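Local coordinates for protein serine protease pet (Escherichia coli, PDB 4OM9) that acts as a secreted autotransporter enterotoxin of enteroaggregative strains, a serine protease that probably cleaves the host cytoskeletal protein alpha-fodrin, at residues A[110-115]-A[398-403]; A[360-365]-A[378-383]. All blocks are in the same frame, centred on the assembly; numbering follows the deposited sequence.

Contact 1 of 2, residues A[110-115]-A[398-403]; sequences YVVETR and YVAGGP
Val-112 presents CG1, its branch anti to the backbone N (chi1 157°), to both the ring edge of Tyr-398, 4.2 Å from CE1, and the methyl of Ala-400. These small apolar groups suit a seam where two backbones run close together. Glu-113 turns at chi2 (66°), which brings its carboxylate to the tyrosine hydroxyl: OE2 of Glu-113 accepts from Tyr-398 OH at 2.9 Å on its anti lone pair, the one away from OE1, with ring and carboxylate planes 53° apart. The carboxylate is gripped further by Tyr-90 at OE1 and Thr-88 at OE2, while the same hydroxyl also bonds the amide of Ser-87. The carbonyl O of Glu-113 lies 3.3 Å from CA of Gly-401; a side chain there would collide with this oxygen, and the backbone angles by themselves also call for glycine. Arg-115 bends twice along its chain and reaches back, so that NH1 donates to Gly-401 O at 2.8 Å from above the carbonyl plane. Over one guanidinium face lies Pro-403, its CD 3.6 Å from NH1, packing apolar ring atoms against the flat cation. The arrangement is a domain interface, a loop of the chymotrypsin-like protease domain docked on the end of beta-helix strand 397-399 and the turn after it.

Contact 2 of 2, residues A[360-365]-A[378-383]; sequences ALHKIG and NLKTGN
Strands 361-364 and 379-381 are parallel neighbours from successive coils of the passenger beta-helix, their axes 4.7 Å apart. Four backbone bonds join them: Leu-361 N to Asn-378 O, Lys-380 N to Leu-361 O (2.8 Å), Lys-363 N to Lys-380 O and Gly-382 N to Lys-363 O. In-register residues stack on the same face. On one, Leu-361 CG meets Leu-379 CD1 at 3.9 Å; Leu-361 also touches Ile-341 of the next strand of the sheet, while Leu-379, Thr-381 and the aliphatic part of Lys-363 meet Val-386 of strand 385-388. On the other, the His-362 ring lies alongside the extended Lys-380 chain, His-362 CD2 3.8 Å from Lys-380 CB, while His-362 ND1 bonds Tyr-110 O and the Lys-380 amine goes to Ala-632 and Thr-88. Lys-363 starts with CG anti to the backbone N (chi1 -168°), then bends at chi2 toward the turns beyond the strands. There its NZ reaches Asn-383 O at 2.7 Å and Gly-365 O at 3.0 Å, with Gly-367 O as another acceptor, so a long cationic side chain satisfies several carbonyls. A water accepts from Gly-365 N and Asn-383 ND2, bridging the two turns. Such stacking, coil upon coil, is the hallmark of a parallel beta-helix.

The two contacts lie about 7 Å apart, centre to centre, and share one parallel sheet in which strand 379-381 stands between strands 361-364 and 397-399. Tyr-398 continues the pairing of contact 2, its N 2.8 Å from Leu-379 O and its O 2.9 Å from Thr-381 N. The loop 110-115 of contact 1 rests on the face that carries His-362, Lys-380 and Tyr-398: Val-112 CG2 packs 3.3 Å from Lys-380 O, and the Lys-380 amine makes a cation-pi contact with the Tyr-398 ring. At the turns, Pro-403 CD lies 3.3 Å from Gly-382 O. Contact 2 thus builds the coil-to-coil stack, while contact 1 is one of the places where the protease domain meets it.

Contact 1 of 2, residues A[110-115]-A[398-403]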
loop_
_atom_site.group_PDB
_atom_site.type_symbol
_atom_site.label_atom_id
_atom_site.label_comp_id
_atom_site.label_asym_id
_atom_site.label_seq_id
_atom_site.Cartn_x
_atom_site.Cartn_y
_atom_site.Cartn_z
ATOM N N TYR A 110 1.853 34.898 -1.957
ATOM C CA TYR A 110 2.851 33.830 -1.920
ATOM C C TYR A 110 2.224 32.520 -2.377
ATOM O O TYR A 110 1.146 32.147 -1.910
ATOM C CB TYR A 110 3.436 33.636 -0.513
ATOM C CG TYR A 110 4.160 34.821 0.061
ATOM C CD1 TYR A 110 4.738 35.784 -0.764
ATOM C CD2 TYR A 110 4.264 34.984 1.448
ATOM C CE1 TYR A 110 5.397 36.888 -0.208
ATOM C CE2 TYR A 110 4.919 36.059 2.001
ATOM C CZ TYR A 110 5.484 37.024 1.179
ATOM O OH TYR A 110 6.131 38.115 1.757
ATOM N N VAL A 111 2.904 31.810 -3.268
ATOM C CA VAL A 111 2.386 30.527 -3.720
ATOM C C VAL A 111 2.523 29.438 -2.657
ATOM O O VAL A 111 3.616 29.124 -2.181
ATOM C CB VAL A 111 3.075 30.071 -5.001
ATOM C CG1 VAL A 111 2.591 28.650 -5.399
ATOM C CG2 VAL A 111 2.775 31.062 -6.096
ATOM N N VAL A 112 1.398 28.845 -2.307
ATOM C CA VAL A 112 1.377 27.863 -1.244
ATOM C C VAL A 112 1.641 26.439 -1.782
ATOM O O VAL A 112 2.209 25.612 -1.075
ATOM C CB VAL A 112 0.026 27.955 -0.488
ATOM C CG1 VAL A 112 -0.318 26.683 0.225
ATOM C CG2 VAL A 112 0.070 29.097 0.500
ATOM N N GLU A 113 1.277 26.175 -3.035
ATOM C CA GLU A 113 1.263 24.785 -3.567
ATOM C C GLU A 113 2.614 24.177 -3.926
ATOM O O GLU A 113 2.768 22.963 -3.864
ATOM C CB GLU A 113 0.364 24.692 -4.809
ATOM C CG GLU A 113 -1.130 24.914 -4.528
ATOM C CD GLU A 113 -1.470 26.343 -4.059
ATOM O OE1 GLU A 113 -0.602 27.247 -4.132
ATOM O OE2 GLU A 113 -2.620 26.542 -3.607
ATOM N N THR A 114 3.579 24.994 -4.339
ATOM C CA THR A 114 4.872 24.465 -4.764
ATOM C C THR A 114 5.992 25.342 -4.259
ATOM O O THR A 114 5.792 26.537 -4.033
ATOM C CB THR A 114 4.967 24.332 -6.303
ATOM O OG1 THR A 114 6.336 24.144 -6.689
ATOM C CG2 THR A 114 4.419 25.560 -7.004
ATOM N N ARG A 115 7.171 24.761 -4.055
ATOM C CA ARG A 115 8.306 25.565 -3.617
ATOM C C ARG A 115 9.026 26.180 -4.818
ATOM O O ARG A 115 9.969 26.964 -4.649
ATOM C CB ARG A 115 9.275 24.750 -2.761
ATOM C CG ARG A 115 8.886 24.692 -1.278
ATOM C CD ARG A 115 7.703 23.784 -1.062
ATOM N NE ARG A 115 8.063 22.400 -1.368
ATOM C CZ ARG A 115 7.216 21.456 -1.787
ATOM N NH1 ARG A 115 5.927 21.721 -1.981
ATOM N NH2 ARG A 115 7.674 20.239 -2.033
ATOM N N TYR A 398 -6.334 24.570 4.631
ATOM C CA TYR A 398 -5.958 23.934 3.366
ATOM C C TYR A 398 -4.475 23.631 3.401
ATOM O O TYR A 398 -3.652 24.523 3.593
ATOM C CB TYR A 398 -6.338 24.834 2.201
ATOM C CG TYR A 398 -5.755 24.599 0.806
ATOM C CD1 TYR A 398 -4.565 25.210 0.425
ATOM C CD2 TYR A 398 -6.470 23.881 -0.171
ATOM C CE1 TYR A 398 -4.069 25.075 -0.863
ATOM C CE2 TYR A 398 -5.972 23.717 -1.467
ATOM C CZ TYR A 398 -4.766 24.328 -1.803
ATOM O OH TYR A 398 -4.241 24.234 -3.065
ATOM N N VAL A 399 -4.152 22.345 3.286
ATOM C CA VAL A 399 -2.782 21.870 3.363
ATOM C C VAL A 399 -2.354 21.394 1.984
ATOM O O VAL A 399 -2.975 20.485 1.414
ATOM C CB VAL A 399 -2.651 20.746 4.381
ATOM C CG1 VAL A 399 -1.189 20.387 4.630
ATOM C CG2 VAL A 399 -3.348 21.159 5.678
ATOM N N ALA A 400 -1.316 22.015 1.439
ATOM C CA ALA A 400 -0.878 21.690 0.083
ATOM C C ALA A 400 0.628 21.456 -0.048
ATOM O O ALA A 400 1.435 22.017 0.701
ATOM C CB ALA A 400 -1.307 22.799 -0.878
ATOM N N GLY A 401 0.995 20.587 -0.991
ATOM C CA GLY A 401 2.328 20.626 -1.564
ATOM C C GLY A 401 3.328 19.655 -0.995
ATOM O O GLY A 401 4.398 19.444 -1.578
ATOM N N GLY A 402 3.015 19.095 0.165
ATOM C CA GLY A 402 3.840 18.027 0.716
ATOM C C GLY A 402 4.471 18.221 2.085
ATOM O O GLY A 402 4.279 17.402 2.978
ATOM N N PRO A 403 5.263 19.291 2.259
ATOM C CA PRO A 403 6.123 19.288 3.440
ATOM C C PRO A 403 5.602 20.108 4.618
ATOM O O PRO A 403 6.356 20.289 5.564
ATOM C CB PRO A 403 7.414 19.897 2.905
ATOM C CG PRO A 403 6.920 20.906 1.898
ATOM C CD PRO A 403 5.581 20.414 1.366
#

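Contact 2 of 2, residues A[360-365]-A[378-383]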
loop_
_atom_site.group_PDB
_atom_site.type_symbol
_atom_site.label_atom_id
_atom_site.label_comp_id
_atom_site.label_asym_id
_atom_site.label_seq_id
_atom_site.Cartn_x
_atom_site.Cartn_y
_atom_site.Cartn_z
ATOM N N ALA A 360 -7.508 34.821 2.762
ATOM C CA ALA A 360 -6.795 33.646 3.264
ATOM C C ALA A 360 -5.394 33.986 3.714
ATOM O O ALA A 360 -4.671 34.711 3.038
ATOM C CB ALA A 360 -6.731 32.540 2.197
ATOM N N LEU A 361 -4.996 33.436 4.844
ATOM C CA LEU A 361 -3.621 33.564 5.276
ATOM C C LEU A 361 -2.744 32.492 4.588
ATOM O O LEU A 361 -2.910 31.290 4.817
ATOM C CB LEU A 361 -3.552 33.467 6.802
ATOM C CG LEU A 361 -2.253 33.053 7.500
ATOM C CD1 LEU A 361 -1.062 33.854 6.997
ATOM C CD2 LEU A 361 -2.401 33.203 9.007
ATOM N N HIS A 362 -1.817 32.944 3.743
ATOM C CA HIS A 362 -0.897 32.038 3.033
ATOM C C HIS A 362 0.404 31.879 3.791
ATOM O O HIS A 362 1.182 32.823 3.904
ATOM C CB HIS A 362 -0.584 32.551 1.622
ATOM C CG HIS A 362 -1.739 32.467 0.675
ATOM N ND1 HIS A 362 -1.600 32.661 -0.682
ATOM C CD2 HIS A 362 -3.049 32.210 0.886
ATOM C CE1 HIS A 362 -2.775 32.520 -1.268
ATOM N NE2 HIS A 362 -3.674 32.253 -0.337
ATOM N N LYS A 363 0.650 30.682 4.296
ATOM C CA LYS A 363 1.858 30.408 5.057
ATOM C C LYS A 363 2.831 29.494 4.276
ATOM O O LYS A 363 2.483 28.367 3.916
ATOM C CB LYS A 363 1.478 29.773 6.401
ATOM C CG LYS A 363 2.617 29.703 7.405
ATOM C CD LYS A 363 3.535 28.506 7.209
ATOM C CE LYS A 363 4.653 28.507 8.247
ATOM N NZ LYS A 363 5.709 27.549 7.830
ATOM N N ILE A 364 4.046 29.971 4.029
ATOM C CA ILE A 364 5.086 29.129 3.416
ATOM C C ILE A 364 6.357 29.245 4.221
ATOM O O ILE A 364 6.356 29.834 5.316
ATOM C CB ILE A 364 5.398 29.489 1.960
ATOM C CG1 ILE A 364 5.932 30.924 1.862
ATOM C CG2 ILE A 364 4.176 29.316 1.098
ATOM C CD1 ILE A 364 6.354 31.338 0.435
ATOM N N GLY A 365 7.433 28.673 3.692
ATOM C CA GLY A 365 8.699 28.644 4.395
ATOM C C GLY A 365 8.765 27.515 5.403
ATOM O O GLY A 365 7.746 26.908 5.753
ATOM N N ASN A 378 -9.477 31.678 7.035
ATOM C CA ASN A 378 -8.955 30.437 6.472
ATOM C C ASN A 378 -7.446 30.449 6.366
ATOM O O ASN A 378 -6.829 31.495 6.192
ATOM C CB ASN A 378 -9.581 30.159 5.101
ATOM C CG ASN A 378 -11.095 29.986 5.183
ATOM O OD1 ASN A 378 -11.647 29.711 6.261
ATOM N ND2 ASN A 378 -11.777 30.151 4.050
ATOM N N LEU A 379 -6.861 29.273 6.527
ATOM C CA LEU A 379 -5.438 29.105 6.387
ATOM C C LEU A 379 -5.131 28.323 5.103
ATOM O O LEU A 379 -5.822 27.359 4.773
ATOM C CB LEU A 379 -4.868 28.376 7.604
ATOM C CG LEU A 379 -3.410 27.949 7.417
ATOM C CD1 LEU A 379 -2.503 29.164 7.445
ATOM C CD2 LEU A 379 -2.960 26.922 8.436
ATOM N N LYS A 380 -4.111 28.760 4.376
ATOM C CA LYS A 380 -3.530 27.960 3.300
ATOM C C LYS A 380 -2.045 27.796 3.569
ATOM O O LYS A 380 -1.302 28.767 3.513
ATOM C CB LYS A 380 -3.769 28.605 1.942
ATOM C CG LYS A 380 -5.224 28.570 1.524
ATOM C CD LYS A 380 -5.409 28.842 0.053
ATOM C CE LYS A 380 -6.869 28.663 -0.337
ATOM N NZ LYS A 380 -7.116 28.661 -1.819
ATOM N N THR A 381 -1.610 26.578 3.887
ATOM C CA THR A 381 -0.215 26.362 4.243
ATOM C C THR A 381 0.450 25.279 3.367
ATOM O O THR A 381 -0.186 24.295 2.977
ATOM C CB THR A 381 -0.073 26.005 5.749
ATOM O OG1 THR A 381 1.303 25.774 6.057
ATOM C CG2 THR A 381 -0.887 24.770 6.132
ATOM N N GLY A 382 1.726 25.493 3.037
ATOM C CA GLY A 382 2.453 24.607 2.156
ATOM C C GLY A 382 3.820 24.171 2.651
ATOM O O GLY A 382 4.537 23.472 1.949
ATOM N N ASN A 383 4.187 24.552 3.864
ATOM C CA ASN A 383 5.539 24.280 4.327
ATOM C C ASN A 383 5.691 24.595 5.814
ATOM O O ASN A 383 4.926 25.380 6.373
ATOM C CB ASN A 383 6.556 25.100 3.498
ATOM C CG ASN A 383 7.944 24.520 3.555
ATOM O OD1 ASN A 383 8.141 23.465 4.145
ATOM N ND2 ASN A 383 8.913 25.189 2.941
HETATM O O HOH W 1 7.915 27.388 1.351
#